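Local atomic coordinates of aminotransferase class-III (Sphaerobacter thermophilus DSM 20745, PDB entry 6K8H), a protein that is a class-III aminotransferase, also named an omega-transaminase, and assembles from two chains. Residues His76-Val87 with Val326-Leu335. Residues are numbered along the deposited sequence; the frame is centred on the assembly and turned at random.
Sequences HGHADPDINEAV and VAGLTAMRKL
Lys-334 lays its side chain across the imidazole of His-76 and ends at Asp-80 and Asp-82. Its CB packs against the His-76 ring, 3.6 Å from NE2. CD lies 3.8 Å from Asp-82 CB. A bend at chi3 (56°) sets CE over the centre of the imidazole face, 4.0 Å from the ring centroid, a CH-pi contact; CE also lies 3.4 Å from Asp-80 OD1. A second bend, chi4 (88°), turns NZ to the carboxylates: it meets Asp-82 OD2 at 2.6 Å, on the anti side and out of the carboxylate plane, and more weakly Asp-80 OD1, completing a salt-bridge network. Asp-80 is also the N-cap: its OD2 accepts from Ile-83 N. At the ring edge, His-76 NE2 gives a nearly straight, in-plane hydrogen bond to Ala-331 O (2.9 Å), while ND1 bonds Thr-423, fixing the ring's rotation. Farther along the nearly antiparallel helices, apolar side chains meet, with alanines on both: Ala-86 CB touches Val-326 CG1 at 3.5 Å, and Ala-327 CB meets Ile-83 CG2 and Val-87 CG2. Helix 322-334 also packs on helix 102-114 (Val-326 on His-103), and Asn-84 bonds Leu-91 O of the second subunit. The two acids near the lysine amine would be expected to stabilise its positive charge.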
ATOM      1  N   HIS B  76       3.632   4.897 -20.321  1.00  8.45           N
ATOM      2  CA  HIS B  76       3.158   4.530 -21.653  1.00 10.93           C
ATOM      3  C   HIS B  76       1.762   5.059 -21.953  1.00  9.31           C
ATOM      4  O   HIS B  76       1.152   4.641 -22.941  1.00 12.83           O
ATOM      5  CB  HIS B  76       3.203   3.013 -21.846  1.00 10.35           C
ATOM      6  CG  HIS B  76       4.588   2.455 -21.763  1.00 11.06           C
ATOM      7  ND1 HIS B  76       5.606   2.867 -22.596  1.00 12.60           N
ATOM      8  CD2 HIS B  76       5.133   1.547 -20.923  1.00  8.32           C
ATOM      9  CE1 HIS B  76       6.716   2.222 -22.285  1.00 11.73           C
ATOM     10  NE2 HIS B  76       6.457   1.421 -21.265  1.00 10.69           N
ATOM     11  N   GLY B  77       1.240   5.957 -21.130  1.00 10.08           N
ATOM     12  CA  GLY B  77      -0.055   6.550 -21.412  1.00  9.23           C
ATOM     13  C   GLY B  77      -1.196   5.598 -21.110  1.00 10.74           C
ATOM     14  O   GLY B  77      -1.040   4.618 -20.395  1.00 12.57           O
ATOM     15  N   HIS B  78      -2.358   5.888 -21.694  1.00 11.13           N
ATOM     16  CA  HIS B  78      -3.593   5.200 -21.331  1.00 10.66           C
ATOM     17  C   HIS B  78      -3.841   3.981 -22.206  1.00 12.34           C
ATOM     18  O   HIS B  78      -3.652   4.028 -23.425  1.00 13.32           O
ATOM     19  CB  HIS B  78      -4.798   6.135 -21.449  1.00 10.27           C
ATOM     20  CG  HIS B  78      -4.747   7.305 -20.522  1.00 11.08           C
ATOM     21  ND1 HIS B  78      -5.120   7.223 -19.196  1.00 11.28           N
ATOM     22  CD2 HIS B  78      -4.336   8.578 -20.721  1.00  9.24           C
ATOM     23  CE1 HIS B  78      -4.958   8.401 -18.624  1.00 11.09           C
ATOM     24  NE2 HIS B  78      -4.490   9.242 -19.527  1.00 10.95           N
ATOM     25  N   ALA B  79      -4.286   2.895 -21.570  1.00  8.79           N
ATOM     26  CA  ALA B  79      -4.704   1.677 -22.266  1.00 13.33           C
ATOM     27  C   ALA B  79      -3.652   1.214 -23.274  1.00 12.78           C
ATOM     28  O   ALA B  79      -3.946   0.936 -24.442  1.00 10.08           O
ATOM     29  CB  ALA B  79      -6.058   1.875 -22.954  1.00 10.97           C
ATOM     30  N   ASP B  80      -2.418   1.120 -22.805  1.00 11.54           N
ATOM     31  CA  ASP B  80      -1.358   0.621 -23.662  1.00 12.54           C
ATOM     32  C   ASP B  80      -1.683  -0.809 -24.081  1.00 12.13           C
ATOM     33  O   ASP B  80      -1.981  -1.646 -23.216  1.00 12.58           O
ATOM     34  CB  ASP B  80      -0.013   0.665 -22.948  1.00 11.71           C
ATOM     35  CG  ASP B  80       1.086   0.009 -23.761  1.00 14.99           C
ATOM     36  OD1 ASP B  80       1.709   0.702 -24.587  1.00 16.04           O
ATOM     37  OD2 ASP B  80       1.310  -1.204 -23.588  1.00 14.32           O
ATOM     38  N   PRO B  81      -1.643  -1.129 -25.381  1.00 12.55           N
ATOM     39  CA  PRO B  81      -2.093  -2.463 -25.817  1.00 14.14           C
ATOM     40  C   PRO B  81      -1.191  -3.596 -25.367  1.00 16.06           C
ATOM     41  O   PRO B  81      -1.696  -4.683 -25.068  1.00 15.07           O
ATOM     42  CB  PRO B  81      -2.115  -2.354 -27.354  1.00 17.86           C
ATOM     43  CG  PRO B  81      -1.887  -0.933 -27.678  1.00 16.22           C
ATOM     44  CD  PRO B  81      -1.213  -0.290 -26.513  1.00 16.04           C
ATOM     45  N   ASP B  82       0.132  -3.401 -25.362  1.00 12.29           N
ATOM     46  CA  ASP B  82       1.035  -4.488 -24.974  1.00 15.11           C
ATOM     47  C   ASP B  82       0.843  -4.865 -23.512  1.00 15.54           C
ATOM     48  O   ASP B  82       0.773  -6.056 -23.167  1.00 12.24           O
ATOM     49  CB  ASP B  82       2.485  -4.084 -25.231  1.00 17.85           C
ATOM     50  CG  ASP B  82       2.766  -3.841 -26.706  1.00 20.16           C
ATOM     51  OD1 ASP B  82       2.054  -4.430 -27.543  1.00 22.20           O
ATOM     52  OD2 ASP B  82       3.692  -3.066 -27.026  1.00 23.43           O
ATOM     53  N   ILE B  83       0.755  -3.860 -22.638  1.00 10.95           N
ATOM     54  CA  ILE B  83       0.489  -4.123 -21.226  1.00 11.96           C
ATOM     55  C   ILE B  83      -0.858  -4.823 -21.062  1.00 10.92           C
ATOM     56  O   ILE B  83      -0.975  -5.816 -20.333  1.00 11.82           O
ATOM     57  CB  ILE B  83       0.551  -2.806 -20.428  1.00 12.67           C
ATOM     58  CG1 ILE B  83       1.957  -2.205 -20.506  1.00 12.56           C
ATOM     59  CG2 ILE B  83       0.157  -3.023 -18.981  1.00 10.90           C
ATOM     60  CD1 ILE B  83       2.029  -0.806 -19.925  1.00 14.29           C
ATOM     61  N   ASN B  84      -1.894  -4.330 -21.755  1.00 10.53           N
ATOM     62  CA  ASN B  84      -3.220  -4.943 -21.649  1.00 12.78           C
ATOM     63  C   ASN B  84      -3.209  -6.399 -22.105  1.00 14.16           C
ATOM     64  O   ASN B  84      -3.814  -7.259 -21.455  1.00 11.77           O
ATOM     65  CB  ASN B  84      -4.251  -4.133 -22.442  1.00 11.82           C
ATOM     66  CG  ASN B  84      -4.758  -2.921 -21.660  1.00 15.35           C
ATOM     67  OD1 ASN B  84      -4.378  -2.720 -20.504  1.00 13.59           O
ATOM     68  ND2 ASN B  84      -5.607  -2.113 -22.287  1.00 11.40           N
ATOM     69  N   GLU B  85      -2.505  -6.676 -23.202  1.00 13.32           N
ATOM     70  CA  GLU B  85      -2.415  -8.064 -23.723  1.00 14.80           C
ATOM     71  C   GLU B  85      -1.723  -8.967 -22.695  1.00 14.07           C
ATOM     72  O   GLU B  85      -2.221 -10.070 -22.466  1.00 12.04           O
ATOM     73  CB  GLU B  85      -1.651  -8.071 -25.043  1.00 17.19           C
ATOM     74  CG  GLU B  85      -2.509  -7.666 -26.223  1.00 30.32           C
ATOM     75  CD  GLU B  85      -1.738  -7.529 -27.524  1.00 41.90           C
ATOM     76  OE1 GLU B  85      -0.755  -8.279 -27.705  1.00 43.05           O
ATOM     77  OE2 GLU B  85      -2.109  -6.663 -28.335  1.00 38.54           O
ATOM     78  N   ALA B  86      -0.628  -8.502 -22.088  1.00 13.23           N
ATOM     79  CA  ALA B  86       0.052  -9.314 -21.076  1.00 13.80           C
ATOM     80  C   ALA B  86      -0.848  -9.576 -19.866  1.00 12.98           C
ATOM     81  O   ALA B  86      -0.917 -10.705 -19.348  1.00 11.34           O
ATOM     82  CB  ALA B  86       1.342  -8.628 -20.643  1.00 13.77           C
ATOM     83  N   VAL B  87      -1.551  -8.543 -19.407  1.00 12.01           N
ATOM     84  CA  VAL B  87      -2.449  -8.692 -18.265  1.00 11.46           C
ATOM     85  C   VAL B  87      -3.562  -9.685 -18.584  1.00 14.20           C
ATOM     86  O   VAL B  87      -3.902 -10.552 -17.766  1.00 10.67           O
ATOM     87  CB  VAL B  87      -3.013  -7.321 -17.852  1.00  9.38           C
ATOM     88  CG1 VAL B  87      -4.173  -7.494 -16.895  1.00 11.46           C
ATOM     89  CG2 VAL B  87      -1.899  -6.469 -17.243  1.00  8.51           C
ATOM     90  N   VAL B 326       3.538  -8.824 -14.089  1.00  9.58           N
ATOM     91  CA  VAL B 326       3.507  -8.953 -15.539  1.00 10.04           C
ATOM     92  C   VAL B 326       3.372  -7.584 -16.208  1.00 12.55           C
ATOM     93  O   VAL B 326       4.068  -7.281 -17.187  1.00  9.28           O
ATOM     94  CB  VAL B 326       2.382  -9.926 -15.927  1.00 13.23           C
ATOM     95  CG1 VAL B 326       2.004  -9.764 -17.360  1.00 19.36           C
ATOM     96  CG2 VAL B 326       2.829 -11.380 -15.634  1.00 13.26           C
ATOM     97  N   ALA B 327       2.480  -6.736 -15.692  1.00  8.30           N
ATOM     98  CA  ALA B 327       2.324  -5.404 -16.266  1.00  8.16           C
ATOM     99  C   ALA B 327       3.603  -4.582 -16.107  1.00 10.43           C
ATOM    100  O   ALA B 327       4.006  -3.854 -17.026  1.00  9.46           O
ATOM    101  CB  ALA B 327       1.136  -4.695 -15.623  1.00  9.18           C
ATOM    102  N   GLY B 328       4.265  -4.700 -14.953  1.00  9.70           N
ATOM    103  CA  GLY B 328       5.526  -4.010 -14.753  1.00  8.28           C
ATOM    104  C   GLY B 328       6.630  -4.533 -15.653  1.00 10.03           C
ATOM    105  O   GLY B 328       7.406  -3.753 -16.208  1.00  9.00           O
ATOM    106  N   LEU B 329       6.725  -5.857 -15.804  1.00 10.57           N
ATOM    107  CA  LEU B 329       7.717  -6.428 -16.715  1.00 11.42           C
ATOM    108  C   LEU B 329       7.529  -5.900 -18.132  1.00 10.56           C
ATOM    109  O   LEU B 329       8.498  -5.505 -18.795  1.00 11.83           O
ATOM    110  CB  LEU B 329       7.641  -7.959 -16.697  1.00  9.42           C
ATOM    111  CG  LEU B 329       8.842  -8.601 -17.410  1.00 16.05           C
ATOM    112  CD1 LEU B 329      10.130  -8.275 -16.656  1.00 15.03           C
ATOM    113  CD2 LEU B 329       8.678 -10.103 -17.579  1.00 14.16           C
ATOM    114  N   THR B 330       6.283  -5.877 -18.614  1.00  9.40           N
ATOM    115  CA  THR B 330       6.019  -5.368 -19.963  1.00 11.46           C
ATOM    116  C   THR B 330       6.354  -3.885 -20.074  1.00 12.58           C
ATOM    117  O   THR B 330       7.047  -3.458 -21.012  1.00  9.46           O
ATOM    118  CB  THR B 330       4.556  -5.625 -20.331  1.00 11.30           C
ATOM    119  OG1 THR B 330       4.253  -7.006 -20.095  1.00 12.90           O
ATOM    120  CG2 THR B 330       4.278  -5.291 -21.793  1.00 11.22           C
ATOM    121  N   ALA B 331       5.880  -3.080 -19.111  1.00 10.01           N
ATOM    122  CA  ALA B 331       6.144  -1.640 -19.146  1.00 10.58           C
ATOM    123  C   ALA B 331       7.637  -1.352 -19.184  1.00  9.94           C
ATOM    124  O   ALA B 331       8.110  -0.534 -19.985  1.00 10.75           O
ATOM    125  CB  ALA B 331       5.508  -0.957 -17.932  1.00  8.74           C
ATOM    126  N   MET B 332       8.403  -2.034 -18.332  1.00  7.94           N
ATOM    127  CA  MET B 332       9.834  -1.777 -18.279  1.00  9.83           C
ATOM    128  C   MET B 332      10.533  -2.297 -19.526  1.00  8.59           C
ATOM    129  O   MET B 332      11.436  -1.636 -20.045  1.00 10.46           O
ATOM    130  CB  MET B 332      10.429  -2.398 -17.016  1.00  9.04           C
ATOM    131  CG  MET B 332       9.916  -1.789 -15.722  1.00  9.03           C
ATOM    132  SD  MET B 332      10.088   0.011 -15.644  1.00 11.89           S
ATOM    133  CE  MET B 332      11.869   0.162 -15.476  1.00 13.87           C
ATOM    134  N   ARG B 333      10.128  -3.470 -20.032  1.00  6.64           N
ATOM    135  CA  ARG B 333      10.770  -3.990 -21.234  1.00  8.24           C
ATOM    136  C   ARG B 333      10.564  -3.066 -22.419  1.00  9.40           C
ATOM    137  O   ARG B 333      11.418  -3.012 -23.311  1.00 11.32           O
ATOM    138  CB  ARG B 333      10.252  -5.386 -21.582  1.00 11.74           C
ATOM    139  CG  ARG B 333      11.010  -6.504 -20.863  1.00 15.39           C
ATOM    140  CD  ARG B 333      10.471  -7.888 -21.241  1.00 12.16           C
ATOM    141  NE  ARG B 333      11.171  -8.919 -20.477  1.00 19.59           N
ATOM    142  CZ  ARG B 333      10.806 -10.197 -20.422  1.00 24.20           C
ATOM    143  NH1 ARG B 333       9.732 -10.609 -21.088  1.00 22.98           N
ATOM    144  NH2 ARG B 333      11.514 -11.061 -19.692  1.00 28.95           N
ATOM    145  N   LYS B 334       9.429  -2.358 -22.464  1.00 11.18           N
ATOM    146  CA  LYS B 334       9.195  -1.381 -23.521  1.00 10.52           C
ATOM    147  C   LYS B 334      10.018  -0.107 -23.369  1.00 12.04           C
ATOM    148  O   LYS B 334      10.153   0.639 -24.349  1.00 12.73           O
ATOM    149  CB  LYS B 334       7.706  -1.033 -23.588  1.00 12.96           C
ATOM    150  CG  LYS B 334       6.851  -2.190 -24.080  1.00 15.24           C
ATOM    151  CD  LYS B 334       5.352  -1.971 -23.837  1.00 14.55           C
ATOM    152  CE  LYS B 334       4.851  -0.693 -24.456  1.00 20.08           C
ATOM    153  NZ  LYS B 334       4.415  -0.872 -25.870  1.00 21.46           N
ATOM    154  N   LEU B 335      10.538   0.181 -22.168  1.00 10.74           N
ATOM    155  CA  LEU B 335      11.397   1.346 -21.916  1.00 11.29           C
ATOM    156  C   LEU B 335      12.849   0.949 -22.163  1.00 10.86           C
ATOM    157  O   LEU B 335      13.594   0.599 -21.247  1.00  9.77           O
ATOM    158  CB  LEU B 335      11.224   1.860 -20.494  1.00 12.49           C
ATOM    159  CG  LEU B 335      10.059   2.731 -20.074  1.00 16.87           C
ATOM    160  CD1 LEU B 335      10.221   3.026 -18.579  1.00 12.67           C
ATOM    161  CD2 LEU B 335       9.996   4.012 -20.890  1.00 13.90           C
TER